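Local atomic coordinates of porin (Acinetobacter baumannii AB307-0294, PDB entry 5DL7), a protein that probably forms a beta-barrel channel across the outer membrane that admits small molecules, perhaps including vanillate and antibiotics. Residues D183-R188 / S309-N314; A193-F198 / E218-Y223; R211-H216 / G229-Q234. All blocks are in the same frame, centred on the assembly; numbering follows the deposited sequence.

Interaction 1: D183-R188 / S309-N314; sequences DNINHR and SSDYSN
Arg188 and Asp311 form the charged centre of a contact between two loops of this OprD-family beta-barrel, one preceding strand 193-194 and the other lying between strands 278-288 and 318-327. The salt bridge is end-on and bidentate: NH1 of Arg188 reaches OD2 of Asp311 on its syn lone pair at 3.1 Å, while NH2 of Arg188 bonds to OD1 of the same carboxylate, also at 3.1 Å. The carboxylate lies at the guanidinium edge and the two planes are only 20° apart, so the groups meet edge to edge. A bend at the third torsion of Arg188 (chi3 -64°) turns the guanidinium at the end of an otherwise extended chain. Each face of the guanidinium has a neighbour: the backbone O of Ser313 sits 3.4 Å above the guanidinium plane of Arg188, and CB of Ile185 lies over the opposite face.

Amide hydrogen bonds make the second group. OD1 of Asn314 accepts from ND2 of Asn186 at 2.9 Å, nearly straight (173°) and on a lone pair; NH2 of Arg188 reaches the same oxygen from above its carbonyl plane. ND2 of Asn314 turns to Glu317, and NH1 of Arg188 also bonds to the backbone O of Leu293.

Within 309-314, an Asx turn, Ser313 N to Asp311 OD1 at 3.0 Å, gives the carboxylate a further bond that helps hold it in position. Two waters complete the buried polar network. One joins Ser310, Asp311 and Asn314, with a weak bond to Asn186; the other accepts from NE of Arg188 and donates to OD1 of Asn314 at 2.8 Å.

Interaction 2: A193-F198 / E218-Y223; sequences ATTDSF and ELKDIY
Thr195 and Lys220 meet where residues 193-198, leading into strand 198-206, pack against the turn of the beta hairpin formed by strands 210-219 and 223-235. That turn contains a classic beta bulge: Ile222 and Tyr223 both face Leu219, whose O accepts from both of their backbone N atoms.

Thr195 points its two branches at different partners. With the hydroxyl trans to the backbone N (chi1 -166°), OG1 of Thr195 donates to Lys220 O at 2.6 Å from above the carbonyl plane, and CG2 of Thr195 is directed at Leu219 CD1, 3.5 Å away. CD1 of Ile222, at the end of an extended branch, touches Thr195 CG2 and also reaches Ala193 CB at 4.0 Å, so that the methyl groups of Ala193, Thr195 and Ile222 pack together beside the hydroxyl bond.

Lys220 is stretched out through its first three torsions and turns only at the last (chi4 -147°). This carries NZ of Lys220 obliquely across to Asp196, where it forms a 3.1 Å salt bridge to OD1 of Asp196 on the syn lone pair. Asp196 is an exposed residue, so this ion pair lies toward the surface. On the way, CD of Lys220 passes OG of Ser197. The neighbouring carboxylate, that of Asp221, is directed instead to the backbone N of Ser256.

At the strand end, Phe198 and Leu219 are an antiparallel non-hydrogen-bonded pair. The next backbone link is Lys220 N to Ser197 O at 3.0 Å, supplemented by a CA-H...O contact from Phe198 CA to Glu218 O. CB of Leu219 touches two rings differently: it lies over the centre of one face of Tyr223, in its own segment, and across the contact approaches Phe198 CD2 at 3.9 Å, at that ring's edge and in its plane.

Interaction 3: R211-H216 / G229-Q234; sequences RLRAYH and GFNGKQ
Asn231 and Arg211, which lose more surface to the contact than the other residues, are joined through both backbone and side chain. NE of Arg211 donates to OD1 of Asn231 at 2.8 Å, in the carbonyl plane and on a lone pair; NH2 of Arg211 adds a weak bond to the same oxygen. The acceptor lies at the edge of the guanidinium, yet the amide itself is turned nearly perpendicular to it (83° between planes). A bend at chi3 of Arg211 (72°) brings NE round to this oxygen. Water supplies another donor: it bonds to OD1 of Asn231 at 2.8 Å and accepts from NE of Arg213 at 2.7 Å. CD of Arg213 lies over the guanidinium of Arg211, 3.6 Å above its plane.

The backbones belong to neighbouring antiparallel strands of a beta hairpin, 210-219 and 223-235, in the barrel wall. Arg211 with Asn231 and Arg213 with Gly229 are hydrogen-bonded pairs. Gly229, third in buried surface, contributes main chain alone: its N donates to Arg213 O at 2.9 Å, and its O accepts from Arg213 N.

Both arginines and Asn231 share one face of the sheet, their guanidinium groups directed toward the barrel interior, consistent with the arginine-lined channel side of OprD-family barrels. Leu212 and Phe230 occupy the other face, on the surface, where Leu212 CD2 meets Phe230 CB at 3.6 Å.

How the interactions relate
Followed from the N terminus, the chain first passes 183-188, the opening half of interaction 1, and then 193-198, which begins interaction 2. It runs through strand 198-206 into 211-216 of interaction 3, and 218-223 closes interaction 2 before 229-234 closes interaction 3. Their segments alternate, so these two contacts cross; both use strand 210-219, one at its C-terminal end and the turn that follows, the other within its paired length. Only at 309-314 does interaction 1 close, enclosing both. It joins two distant loops, whereas interaction 2 joins the approach to strand 198-206 to the end and turn of the next hairpin, and interaction 3 pairs that hairpin's two strands.

Interaction 1: D183-R188 / S309-N314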
loop_
_atom_site.group_PDB
_atom_site.type_symbol
_atom_site.label_atom_id
_atom_site.label_comp_id
_atom_site.label_asym_id
_atom_site.label_seq_id
_atom_site.Cartn_x
_atom_site.Cartn_y
_atom_site.Cartn_z
ATOM N N ASP A 183 -5.668 3.277 12.701
ATOM C CA ASP A 183 -4.835 4.370 13.192
ATOM C C ASP A 183 -5.750 5.643 13.220
ATOM O O ASP A 183 -6.911 5.636 12.676
ATOM C CB ASP A 183 -3.709 4.618 12.224
ATOM C CG ASP A 183 -2.619 3.511 12.307
ATOM O OD1 ASP A 183 -2.386 3.031 13.374
ATOM O OD2 ASP A 183 -2.061 3.264 11.245
ATOM N N ASN A 184 -5.236 6.685 13.898
ATOM C CA ASN A 184 -6.003 7.965 13.902
ATOM C C ASN A 184 -5.138 8.971 13.169
ATOM O O ASN A 184 -4.171 9.467 13.684
ATOM C CB ASN A 184 -6.323 8.352 15.332
ATOM C CG ASN A 184 -7.478 9.398 15.397
ATOM O OD1 ASN A 184 -8.223 9.477 14.386
ATOM N ND2 ASN A 184 -7.568 10.100 16.469
ATOM N N ILE A 185 -5.415 9.229 11.944
ATOM C CA ILE A 185 -4.585 10.094 11.091
ATOM C C ILE A 185 -5.120 11.534 11.206
ATOM O O ILE A 185 -6.358 11.704 10.960
ATOM C CB ILE A 185 -4.623 9.590 9.662
ATOM C CG1 ILE A 185 -3.923 8.207 9.647
ATOM C CG2 ILE A 185 -3.934 10.540 8.723
ATOM C CD1 ILE A 185 -4.323 7.458 8.485
ATOM N N ASN A 186 -4.292 12.503 11.586
ATOM C CA ASN A 186 -4.824 13.861 11.687
ATOM C C ASN A 186 -6.050 13.990 12.539
ATOM O O ASN A 186 -6.893 14.871 12.317
ATOM C CB ASN A 186 -5.091 14.527 10.324
ATOM C CG ASN A 186 -3.865 14.510 9.403
ATOM O OD1 ASN A 186 -2.709 14.489 9.858
ATOM N ND2 ASN A 186 -4.091 14.441 8.099
ATOM N N HIS A 187 -6.078 13.206 13.653
ATOM C CA HIS A 187 -7.227 13.221 14.554
ATOM C C HIS A 187 -8.573 13.124 13.830
ATOM O O HIS A 187 -9.569 13.754 14.338
ATOM C CB HIS A 187 -7.184 14.436 15.427
ATOM C CG HIS A 187 -5.917 14.622 16.204
ATOM N ND1 HIS A 187 -5.685 13.879 17.306
ATOM C CD2 HIS A 187 -4.727 15.314 15.962
ATOM C CE1 HIS A 187 -4.478 14.129 17.821
ATOM N NE2 HIS A 187 -3.875 14.990 17.007
ATOM N N ARG A 188 -8.627 12.305 12.839
ATOM C CA ARG A 188 -9.807 12.102 11.975
ATOM C C ARG A 188 -11.033 11.573 12.727
ATOM O O ARG A 188 -12.213 11.984 12.529
ATOM C CB ARG A 188 -9.414 11.195 10.837
ATOM C CG ARG A 188 -10.395 10.913 9.777
ATOM C CD ARG A 188 -9.659 10.188 8.618
ATOM N NE ARG A 188 -8.659 11.019 8.005
ATOM C CZ ARG A 188 -7.722 10.667 7.083
ATOM N NH1 ARG A 188 -7.647 9.411 6.712
ATOM N NH2 ARG A 188 -6.862 11.413 6.600
ATOM N N SER A 309 3.936 11.258 1.048
ATOM C CA SER A 309 4.171 12.049 2.267
ATOM C C SER A 309 2.823 12.381 2.996
ATOM O O SER A 309 2.914 13.081 4.011
ATOM C CB SER A 309 4.903 13.358 1.981
ATOM O OG SER A 309 6.146 13.035 1.363
ATOM N N SER A 310 1.675 11.965 2.451
ATOM C CA SER A 310 0.373 12.150 3.085
ATOM C C SER A 310 -0.575 11.164 2.457
ATOM O O SER A 310 -0.370 10.739 1.310
ATOM C CB SER A 310 -0.183 13.575 2.799
ATOM O OG SER A 310 -1.562 13.807 3.234
ATOM N N ASP A 311 -1.706 10.936 3.109
ATOM C CA ASP A 311 -2.772 10.121 2.572
ATOM C C ASP A 311 -3.763 10.841 1.694
ATOM O O ASP A 311 -4.537 10.118 1.000
ATOM C CB ASP A 311 -3.401 9.246 3.621
ATOM C CG ASP A 311 -4.292 9.873 4.515
ATOM O OD1 ASP A 311 -4.717 11.073 4.411
ATOM O OD2 ASP A 311 -5.064 9.107 5.110
ATOM N N TYR A 312 -3.801 12.163 1.724
ATOM C CA TYR A 312 -4.737 12.973 0.867
ATOM C C TYR A 312 -6.183 12.555 1.022
ATOM O O TYR A 312 -6.999 12.866 0.168
ATOM C CB TYR A 312 -4.272 12.987 -0.603
ATOM C CG TYR A 312 -3.113 13.883 -0.869
ATOM C CD1 TYR A 312 -1.872 13.415 -0.735
ATOM C CD2 TYR A 312 -3.284 15.107 -1.356
ATOM C CE1 TYR A 312 -0.738 14.239 -0.924
ATOM C CE2 TYR A 312 -2.233 15.960 -1.596
ATOM C CZ TYR A 312 -0.962 15.528 -1.397
ATOM O OH TYR A 312 0.151 16.349 -1.553
ATOM N N SER A 313 -6.558 11.999 2.199
ATOM C CA SER A 313 -7.859 11.376 2.444
ATOM C C SER A 313 -8.647 12.048 3.584
ATOM O O SER A 313 -9.520 11.356 4.223
ATOM C CB SER A 313 -7.709 9.827 2.645
ATOM O OG SER A 313 -7.049 9.232 1.457
ATOM N N ASN A 314 -8.377 13.320 3.846
ATOM C CA ASN A 314 -9.031 14.037 4.954
ATOM C C ASN A 314 -10.460 14.348 4.650
ATOM O O ASN A 314 -10.891 14.398 3.443
ATOM C CB ASN A 314 -8.246 15.301 5.189
ATOM C CG ASN A 314 -6.871 14.993 5.714
ATOM O OD1 ASN A 314 -6.726 14.534 6.864
ATOM N ND2 ASN A 314 -5.815 15.120 4.903
HETATM O O HOH W 1 -3.403 13.515 5.345
HETATM O O HOH W 2 -9.293 14.130 7.992
#

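Interaction 2: A193-F198 / E218-Y223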
loop_
_atom_site.group_PDB
_atom_site.type_symbol
_atom_site.label_atom_id
_atom_site.label_comp_id
_atom_site.label_asym_id
_atom_site.label_seq_id
_atom_site.Cartn_x
_atom_site.Cartn_y
_atom_site.Cartn_z
ATOM N N ALA A 193 -8.148 2.625 17.561
ATOM C CA ALA A 193 -8.779 1.576 18.281
ATOM C C ALA A 193 -8.461 0.219 17.728
ATOM O O ALA A 193 -8.117 0.063 16.585
ATOM C CB ALA A 193 -10.296 1.715 18.275
ATOM N N THR A 194 -8.617 -0.780 18.577
ATOM C CA THR A 194 -8.427 -2.140 18.119
ATOM C C THR A 194 -9.700 -2.916 18.424
ATOM O O THR A 194 -10.551 -2.584 19.269
ATOM C CB THR A 194 -7.215 -2.841 18.693
ATOM O OG1 THR A 194 -7.445 -2.889 20.098
ATOM C CG2 THR A 194 -5.896 -2.135 18.417
ATOM N N THR A 195 -9.782 -4.082 17.818
ATOM C CA THR A 195 -10.934 -4.950 17.984
ATOM C C THR A 195 -10.601 -6.399 17.709
ATOM O O THR A 195 -9.476 -6.697 17.351
ATOM C CB THR A 195 -12.119 -4.391 17.044
ATOM O OG1 THR A 195 -13.359 -4.994 17.413
ATOM C CG2 THR A 195 -11.789 -4.637 15.606
ATOM N N ASP A 196 -11.554 -7.279 17.800
ATOM C CA ASP A 196 -11.102 -8.604 17.628
ATOM C C ASP A 196 -11.328 -9.280 16.327
ATOM O O ASP A 196 -11.058 -10.512 16.242
ATOM C CB ASP A 196 -11.518 -9.463 18.655
ATOM C CG ASP A 196 -12.900 -9.482 18.806
ATOM O OD1 ASP A 196 -13.652 -9.200 17.929
ATOM O OD2 ASP A 196 -13.230 -9.655 20.039
ATOM N N SER A 197 -11.979 -8.610 15.395
ATOM C CA SER A 197 -12.120 -9.255 14.104
ATOM C C SER A 197 -12.494 -8.316 12.984
ATOM O O SER A 197 -13.005 -7.242 13.193
ATOM C CB SER A 197 -13.027 -10.461 14.251
ATOM O OG SER A 197 -14.334 -9.992 14.230
ATOM N N PHE A 198 -12.183 -8.776 11.756
ATOM C CA PHE A 198 -12.424 -8.028 10.545
ATOM C C PHE A 198 -12.859 -9.114 9.522
ATOM O O PHE A 198 -12.230 -10.180 9.412
ATOM C CB PHE A 198 -11.202 -7.317 10.078
ATOM C CG PHE A 198 -11.321 -6.650 8.728
ATOM C CD1 PHE A 198 -10.964 -7.393 7.617
ATOM C CD2 PHE A 198 -11.855 -5.380 8.505
ATOM C CE1 PHE A 198 -11.198 -6.887 6.335
ATOM C CE2 PHE A 198 -11.909 -4.810 7.199
ATOM C CZ PHE A 198 -11.574 -5.581 6.111
ATOM N N GLU A 218 -16.449 -5.347 7.322
ATOM C CA GLU A 218 -16.805 -4.935 8.677
ATOM C C GLU A 218 -15.570 -5.120 9.542
ATOM O O GLU A 218 -15.133 -6.236 9.774
ATOM C CB GLU A 218 -18.012 -5.648 9.208
ATOM C CG GLU A 218 -18.341 -5.169 10.617
ATOM C CD GLU A 218 -19.507 -5.940 11.233
ATOM O OE1 GLU A 218 -20.549 -5.908 10.658
ATOM O OE2 GLU A 218 -19.265 -6.707 12.135
ATOM N N LEU A 219 -15.171 -3.993 10.200
ATOM C CA LEU A 219 -14.181 -4.066 11.331
ATOM C C LEU A 219 -15.021 -3.933 12.588
ATOM O O LEU A 219 -15.659 -2.874 12.827
ATOM C CB LEU A 219 -13.227 -2.898 11.197
ATOM C CG LEU A 219 -12.139 -2.734 12.218
ATOM C CD1 LEU A 219 -11.207 -3.946 12.192
ATOM C CD2 LEU A 219 -11.358 -1.475 12.014
ATOM N N LYS A 220 -15.064 -5.032 13.333
ATOM C CA LYS A 220 -16.122 -5.258 14.375
ATOM C C LYS A 220 -16.094 -4.079 15.378
ATOM O O LYS A 220 -15.027 -3.706 15.887
ATOM C CB LYS A 220 -15.837 -6.516 15.120
ATOM C CG LYS A 220 -16.952 -6.796 16.155
ATOM C CD LYS A 220 -16.612 -8.078 16.816
ATOM C CE LYS A 220 -17.564 -8.439 17.963
ATOM N NZ LYS A 220 -16.584 -9.152 18.859
ATOM N N ASP A 221 -17.248 -3.432 15.596
ATOM C CA ASP A 221 -17.466 -2.330 16.581
ATOM C C ASP A 221 -16.727 -1.083 16.194
ATOM O O ASP A 221 -16.583 -0.161 17.036
ATOM C CB ASP A 221 -17.053 -2.884 17.970
ATOM C CG ASP A 221 -18.029 -3.816 18.536
ATOM O OD1 ASP A 221 -19.235 -3.612 18.439
ATOM O OD2 ASP A 221 -17.571 -4.787 19.186
ATOM N N ILE A 222 -16.255 -0.936 14.949
ATOM C CA ILE A 222 -15.567 0.205 14.453
ATOM C C ILE A 222 -16.227 0.790 13.221
ATOM O O ILE A 222 -16.790 1.841 13.273
ATOM C CB ILE A 222 -14.049 0.029 14.283
ATOM C CG1 ILE A 222 -13.431 -0.452 15.655
ATOM C CG2 ILE A 222 -13.436 1.329 13.855
ATOM C CD1 ILE A 222 -11.944 -0.679 15.560
ATOM N N TYR A 223 -16.197 0.055 12.125
ATOM C CA TYR A 223 -16.833 0.580 10.879
ATOM C C TYR A 223 -17.302 -0.574 9.993
ATOM O O TYR A 223 -16.738 -1.684 10.063
ATOM C CB TYR A 223 -16.007 1.555 10.126
ATOM C CG TYR A 223 -14.769 1.027 9.485
ATOM C CD1 TYR A 223 -14.872 0.266 8.290
ATOM C CD2 TYR A 223 -13.506 1.197 9.947
ATOM C CE1 TYR A 223 -13.726 -0.204 7.682
ATOM C CE2 TYR A 223 -12.355 0.751 9.314
ATOM C CZ TYR A 223 -12.391 -0.003 8.225
ATOM O OH TYR A 223 -11.321 -0.533 7.569
#

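Interaction 3: R211-H216 / G229-Q234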
loop_
_atom_site.group_PDB
_atom_site.type_symbol
_atom_site.label_atom_id
_atom_site.label_comp_id
_atom_site.label_asym_id
_atom_site.label_seq_id
_atom_site.Cartn_x
_atom_site.Cartn_y
_atom_site.Cartn_z
ATOM N N ARG A 211 -11.884 -4.202 -15.599
ATOM C CA ARG A 211 -12.120 -5.069 -14.439
ATOM C C ARG A 211 -13.092 -4.289 -13.610
ATOM O O ARG A 211 -12.825 -3.090 -13.292
ATOM C CB ARG A 211 -10.834 -5.338 -13.732
ATOM C CG ARG A 211 -10.962 -6.063 -12.389
ATOM C CD ARG A 211 -9.601 -6.389 -11.736
ATOM N NE ARG A 211 -8.951 -5.165 -11.226
ATOM C CZ ARG A 211 -8.060 -5.118 -10.224
ATOM N NH1 ARG A 211 -7.533 -6.283 -9.822
ATOM N NH2 ARG A 211 -7.498 -3.963 -9.847
ATOM N N LEU A 212 -14.087 -4.938 -13.034
ATOM C CA LEU A 212 -15.123 -4.294 -12.138
ATOM C C LEU A 212 -15.044 -5.029 -10.797
ATOM O O LEU A 212 -14.883 -6.239 -10.787
ATOM C CB LEU A 212 -16.521 -4.529 -12.690
ATOM C CG LEU A 212 -16.795 -4.118 -14.084
ATOM C CD1 LEU A 212 -18.283 -4.331 -14.438
ATOM C CD2 LEU A 212 -16.353 -2.764 -14.537
ATOM N N ARG A 213 -15.053 -4.350 -9.623
ATOM C CA ARG A 213 -14.819 -4.913 -8.358
ATOM C C ARG A 213 -15.874 -4.307 -7.387
ATOM O O ARG A 213 -16.248 -3.111 -7.450
ATOM C CB ARG A 213 -13.465 -4.574 -7.849
ATOM C CG ARG A 213 -12.341 -5.108 -8.770
ATOM C CD ARG A 213 -11.010 -5.007 -8.116
ATOM N NE ARG A 213 -10.660 -3.581 -8.067
ATOM C CZ ARG A 213 -9.675 -3.036 -7.294
ATOM N NH1 ARG A 213 -8.986 -3.811 -6.490
ATOM N NH2 ARG A 213 -9.282 -1.731 -7.358
ATOM N N ALA A 214 -16.248 -5.158 -6.422
ATOM C CA ALA A 214 -17.234 -4.785 -5.378
ATOM C C ALA A 214 -16.844 -5.616 -4.156
ATOM O O ALA A 214 -16.750 -6.804 -4.215
ATOM C CB ALA A 214 -18.654 -4.998 -5.789
ATOM N N TYR A 215 -16.779 -4.932 -3.007
ATOM C CA TYR A 215 -16.515 -5.640 -1.759
ATOM C C TYR A 215 -17.277 -4.937 -0.619
ATOM O O TYR A 215 -17.551 -3.727 -0.633
ATOM C CB TYR A 215 -15.013 -5.604 -1.347
ATOM C CG TYR A 215 -14.127 -6.321 -2.336
ATOM C CD1 TYR A 215 -13.938 -7.663 -2.288
ATOM C CD2 TYR A 215 -13.549 -5.525 -3.338
ATOM C CE1 TYR A 215 -13.238 -8.330 -3.329
ATOM C CE2 TYR A 215 -12.813 -6.181 -4.351
ATOM C CZ TYR A 215 -12.703 -7.513 -4.317
ATOM O OH TYR A 215 -11.952 -8.083 -5.338
ATOM N N HIS A 216 -17.592 -5.713 0.370
ATOM C CA HIS A 216 -18.129 -5.282 1.665
ATOM C C HIS A 216 -17.173 -5.730 2.804
ATOM O O HIS A 216 -16.629 -6.794 2.739
ATOM C CB HIS A 216 -19.572 -5.838 1.942
ATOM C CG HIS A 216 -20.007 -5.693 3.378
ATOM N ND1 HIS A 216 -20.422 -4.489 3.902
ATOM C CD2 HIS A 216 -19.967 -6.560 4.410
ATOM C CE1 HIS A 216 -20.657 -4.637 5.188
ATOM N NE2 HIS A 216 -20.476 -5.886 5.515
ATOM N N GLY A 229 -15.602 -0.293 -7.727
ATOM C CA GLY A 229 -14.493 0.301 -8.557
ATOM C C GLY A 229 -14.399 -0.339 -9.904
ATOM O O GLY A 229 -14.900 -1.456 -10.123
ATOM N N PHE A 230 -13.690 0.339 -10.812
ATOM C CA PHE A 230 -13.330 -0.301 -12.069
ATOM C C PHE A 230 -11.977 0.226 -12.472
ATOM O O PHE A 230 -11.551 1.289 -12.062
ATOM C CB PHE A 230 -14.361 -0.074 -13.121
ATOM C CG PHE A 230 -14.522 1.330 -13.606
ATOM C CD1 PHE A 230 -13.672 1.846 -14.586
ATOM C CD2 PHE A 230 -15.461 2.148 -13.115
ATOM C CE1 PHE A 230 -13.788 3.154 -15.002
ATOM C CE2 PHE A 230 -15.615 3.479 -13.557
ATOM C CZ PHE A 230 -14.800 3.970 -14.548
ATOM N N ASN A 231 -11.330 -0.554 -13.310
ATOM C CA ASN A 231 -10.081 -0.106 -13.956
ATOM C C ASN A 231 -9.906 -0.710 -15.329
ATOM O O ASN A 231 -10.363 -1.809 -15.586
ATOM C CB ASN A 231 -8.883 -0.401 -13.048
ATOM C CG ASN A 231 -8.589 -1.864 -12.838
ATOM O OD1 ASN A 231 -9.269 -2.555 -12.076
ATOM N ND2 ASN A 231 -7.518 -2.382 -13.527
ATOM N N GLY A 232 -9.309 0.040 -16.242
ATOM C CA GLY A 232 -9.218 -0.463 -17.570
ATOM C C GLY A 232 -8.101 0.117 -18.382
ATOM O O GLY A 232 -7.385 1.022 -17.893
ATOM N N LYS A 233 -7.904 -0.537 -19.494
ATOM C CA LYS A 233 -6.923 -0.102 -20.490
ATOM C C LYS A 233 -7.563 -0.429 -21.818
ATOM O O LYS A 233 -7.700 -1.623 -22.189
ATOM C CB LYS A 233 -5.621 -0.851 -20.287
ATOM C CG LYS A 233 -4.638 -0.527 -21.431
ATOM C CD LYS A 233 -3.279 -1.190 -21.067
ATOM C CE LYS A 233 -2.260 -1.126 -22.193
ATOM N NZ LYS A 233 -1.189 -2.157 -21.902
ATOM N N GLN A 234 -8.090 0.583 -22.438
ATOM C CA GLN A 234 -8.874 0.395 -23.579
ATOM C C GLN A 234 -8.148 1.045 -24.809
ATOM O O GLN A 234 -7.938 2.247 -24.831
ATOM C CB GLN A 234 -10.177 1.193 -23.394
ATOM C CG GLN A 234 -11.184 1.106 -24.536
ATOM C CD GLN A 234 -12.415 1.967 -24.274
ATOM O OE1 GLN A 234 -12.755 2.381 -23.220
ATOM N NE2 GLN A 234 -13.111 2.175 -25.313
HETATM O O HOH W 3 -11.149 -1.920 -10.171
#